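Local structure of putative glycosyltransferase (GalT1) (Streptococcus parasanguinis, 4PHR) at residues Trp143-Leu148 with Leu164-Ser170. The protein is probably a glycosyltransferase, of which this GT-D-fold domain, one piece of a longer chain, binds uridine diphosphate. Residues are numbered along the deposited sequence; the frame is centred on the assembly and turned at random.
Sequences WRGKDL and LFVAASS
D147 and S170 pair in parallel register (CA atoms 4.7 Å apart) where strands 147-153 and 170-176 begin side by side, and three backbone hydrogen bonds join them and the turns that lead into them, type II over W143-K146 and type I over F165-A168. L148 N donates to S170 O, S169 N to K146 O, and G145 N to A167 O at 2.9 Å, nearly straight at 172°. Where the turns open, the indole of W143 lies over L164 and F165. Its NE1 gives a bent bond (3.0 Å) to the carbonyl O of L164, the acceptor a little out of the ring plane, while L164 CD1 touches CZ2. F165 turns its edge to the indole face, a T-shaped pair with planes at 64° and CD1 3.5 Å from W143 CE2. L148, with CG anti to its carbonyl carbon (chi1 -60°), places CD1 against A168 CB (3.6 Å) and F165 CD1; F165 also packs on L202 and M204 of strand 200-204. At the strand start S170 OG donates to D147 OD1 (2.6 Å) on the anti side, tilted out of the carboxylate plane. Apolar packing and a satisfied indole N-H thus hold the buried end. At the other, a short hydroxyl-carboxylate bond ties the two neighbouring strands together as they enter the five-stranded parallel sheet, and R199, which also bonds the hydroxyl, probably polarises it.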
ATOM      1  N   TRP A 143      13.021   3.829   6.764  1.00 16.28           N
ATOM      2  CA  TRP A 143      12.806   3.683   8.204  1.00 15.91           C
ATOM      3  C   TRP A 143      14.072   3.415   9.021  1.00 16.68           C
ATOM      4  O   TRP A 143      14.010   3.327  10.242  1.00 17.00           O
ATOM      5  CB  TRP A 143      11.737   2.628   8.507  1.00 13.82           C
ATOM      6  CG  TRP A 143      11.945   1.299   7.845  1.00 14.25           C
ATOM      7  CD1 TRP A 143      12.813   0.316   8.223  1.00 16.25           C
ATOM      8  CD2 TRP A 143      11.243   0.800   6.704  1.00 14.68           C
ATOM      9  NE1 TRP A 143      12.703  -0.762   7.376  1.00 17.20           N
ATOM     10  CE2 TRP A 143      11.740  -0.492   6.439  1.00 14.63           C
ATOM     11  CE3 TRP A 143      10.239   1.322   5.880  1.00 16.22           C
ATOM     12  CZ2 TRP A 143      11.272  -1.271   5.379  1.00 18.42           C
ATOM     13  CZ3 TRP A 143       9.768   0.547   4.830  1.00 17.75           C
ATOM     14  CH2 TRP A 143      10.284  -0.740   4.591  1.00 20.39           C
ATOM     15  N   ARG A 144      15.227   3.325   8.365  1.00 16.54           N
ATOM     16  CA  ARG A 144      16.466   3.107   9.100  1.00 18.11           C
ATOM     17  C   ARG A 144      16.675   4.243  10.094  1.00 21.37           C
ATOM     18  O   ARG A 144      16.660   5.412   9.716  1.00 19.12           O
ATOM     19  CB  ARG A 144      17.666   3.016   8.155  1.00 20.94           C
ATOM     20  CG  ARG A 144      18.991   2.830   8.899  1.00 24.63           C
ATOM     21  CD  ARG A 144      20.205   3.059   8.009  1.00 26.39           C
ATOM     22  NE  ARG A 144      20.528   1.896   7.185  1.00 30.84           N
ATOM     23  CZ  ARG A 144      21.262   0.864   7.597  1.00 35.72           C
ATOM     24  NH1 ARG A 144      21.746   0.833   8.832  1.00 35.85           N
ATOM     25  NH2 ARG A 144      21.509  -0.143   6.771  1.00 34.91           N
ATOM     26  N   GLY A 145      16.862   3.889  11.363  1.00 20.46           N
ATOM     27  CA  GLY A 145      17.092   4.871  12.405  1.00 20.51           C
ATOM     28  C   GLY A 145      15.870   5.671  12.821  1.00 21.10           C
ATOM     29  O   GLY A 145      15.988   6.643  13.573  1.00 22.91           O
ATOM     30  N   LYS A 146      14.690   5.269  12.356  1.00 17.35           N
ATOM     31  CA  LYS A 146      13.480   6.005  12.687  1.00 19.40           C
ATOM     32  C   LYS A 146      12.689   5.298  13.774  1.00 16.66           C
ATOM     33  O   LYS A 146      12.734   4.072  13.894  1.00 17.67           O
ATOM     34  CB  LYS A 146      12.588   6.166  11.454  1.00 21.51           C
ATOM     35  CG  LYS A 146      13.250   6.857  10.274  1.00 22.47           C
ATOM     36  CD  LYS A 146      13.629   8.285  10.614  1.00 25.40           C
ATOM     37  CE  LYS A 146      13.890   9.097   9.356  1.00 31.31           C
ATOM     38  NZ  LYS A 146      15.000   8.533   8.545  1.00 40.64           N
ATOM     39  N   ASP A 147      11.962   6.078  14.566  1.00 19.70           N
ATOM     40  CA  ASP A 147      10.947   5.520  15.457  1.00 17.73           C
ATOM     41  C   ASP A 147       9.654   5.394  14.671  1.00 16.01           C
ATOM     42  O   ASP A 147       9.178   6.375  14.102  1.00 16.29           O
ATOM     43  CB  ASP A 147      10.739   6.425  16.670  1.00 18.54           C
ATOM     44  CG  ASP A 147      11.965   6.487  17.564  1.00 25.32           C
ATOM     45  OD1 ASP A 147      12.429   5.416  18.015  1.00 24.94           O
ATOM     46  OD2 ASP A 147      12.465   7.604  17.802  1.00 32.45           O
ATOM     47  N   LEU A 148       9.093   4.188  14.641  1.00 13.97           N
ATOM     48  CA  LEU A 148       7.938   3.909  13.799  1.00 12.38           C
ATOM     49  C   LEU A 148       6.646   3.775  14.578  1.00 12.85           C
ATOM     50  O   LEU A 148       6.632   3.236  15.690  1.00 13.45           O
ATOM     51  CB  LEU A 148       8.144   2.606  13.026  1.00 14.39           C
ATOM     52  CG  LEU A 148       9.339   2.555  12.083  1.00 14.79           C
ATOM     53  CD1 LEU A 148       9.439   1.185  11.417  1.00 15.27           C
ATOM     54  CD2 LEU A 148       9.230   3.679  11.064  1.00 18.58           C
ATOM     55  N   LEU A 164      12.600  -7.173   8.123  1.00 13.65           N
ATOM     56  CA  LEU A 164      12.218  -5.994   7.344  1.00 13.17           C
ATOM     57  C   LEU A 164      12.456  -4.666   8.078  1.00 13.29           C
ATOM     58  O   LEU A 164      12.987  -3.715   7.502  1.00 13.16           O
ATOM     59  CB  LEU A 164      10.759  -6.098   6.907  1.00 12.90           C
ATOM     60  CG  LEU A 164      10.216  -4.986   6.005  1.00 14.39           C
ATOM     61  CD1 LEU A 164      11.021  -4.891   4.707  1.00 15.68           C
ATOM     62  CD2 LEU A 164       8.753  -5.255   5.722  1.00 16.17           C
ATOM     63  N   PHE A 165      12.071  -4.606   9.349  1.00 13.00           N
ATOM     64  CA  PHE A 165      12.188  -3.376  10.129  1.00 12.40           C
ATOM     65  C   PHE A 165      13.298  -3.413  11.181  1.00 15.23           C
ATOM     66  O   PHE A 165      13.267  -2.638  12.137  1.00 16.29           O
ATOM     67  CB  PHE A 165      10.853  -3.054  10.823  1.00 13.54           C
ATOM     68  CG  PHE A 165       9.697  -2.877   9.874  1.00 12.16           C
ATOM     69  CD1 PHE A 165       9.717  -1.880   8.924  1.00 12.93           C
ATOM     70  CD2 PHE A 165       8.596  -3.701   9.946  1.00 15.13           C
ATOM     71  CE1 PHE A 165       8.665  -1.717   8.046  1.00 13.14           C
ATOM     72  CE2 PHE A 165       7.523  -3.537   9.074  1.00 14.48           C
ATOM     73  CZ  PHE A 165       7.562  -2.545   8.126  1.00 12.88           C
ATOM     74  N   VAL A 166      14.288  -4.281  11.006  1.00 13.67           N
ATOM     75  CA  VAL A 166      15.292  -4.472  12.056  1.00 16.02           C
ATOM     76  C   VAL A 166      16.056  -3.189  12.400  1.00 18.16           C
ATOM     77  O   VAL A 166      16.456  -2.983  13.550  1.00 18.33           O
ATOM     78  CB  VAL A 166      16.281  -5.623  11.722  1.00 17.49           C
ATOM     79  CG1 VAL A 166      17.219  -5.237  10.588  1.00 20.26           C
ATOM     80  CG2 VAL A 166      17.077  -6.006  12.961  1.00 26.14           C
ATOM     81  N   ALA A 167      16.245  -2.322  11.411  1.00 17.83           N
ATOM     82  CA  ALA A 167      17.056  -1.125  11.621  1.00 19.35           C
ATOM     83  C   ALA A 167      16.247   0.086  12.102  1.00 18.20           C
ATOM     84  O   ALA A 167      16.800   1.159  12.332  1.00 19.26           O
ATOM     85  CB  ALA A 167      17.866  -0.795  10.375  1.00 20.48           C
ATOM     86  N   ALA A 168      14.939  -0.086  12.258  1.00 17.17           N
ATOM     87  CA  ALA A 168      14.127   0.936  12.901  1.00 15.92           C
ATOM     88  C   ALA A 168      14.542   1.044  14.367  1.00 16.83           C
ATOM     89  O   ALA A 168      14.825   0.033  15.014  1.00 19.75           O
ATOM     90  CB  ALA A 168      12.658   0.586  12.793  1.00 17.73           C
ATOM     91  N   SER A 169      14.580   2.262  14.896  1.00 16.55           N
ATOM     92  CA  SER A 169      15.007   2.458  16.281  1.00 16.15           C
ATOM     93  C   SER A 169      13.997   1.919  17.291  1.00 17.80           C
ATOM     94  O   SER A 169      14.363   1.442  18.363  1.00 19.90           O
ATOM     95  CB  SER A 169      15.268   3.934  16.551  1.00 20.32           C
ATOM     96  OG  SER A 169      16.385   4.359  15.804  1.00 20.78           O
ATOM     97  N   SER A 170      12.720   2.025  16.960  1.00 17.50           N
ATOM     98  CA  SER A 170      11.683   1.456  17.803  1.00 18.17           C
ATOM     99  C   SER A 170      10.432   1.278  16.963  1.00 14.28           C
ATOM    100  O   SER A 170      10.276   1.917  15.916  1.00 16.55           O
ATOM    101  CB  SER A 170      11.399   2.352  19.010  1.00 21.01           C
ATOM    102  OG  SER A 170      10.698   3.519  18.622  1.00 20.02           O
TER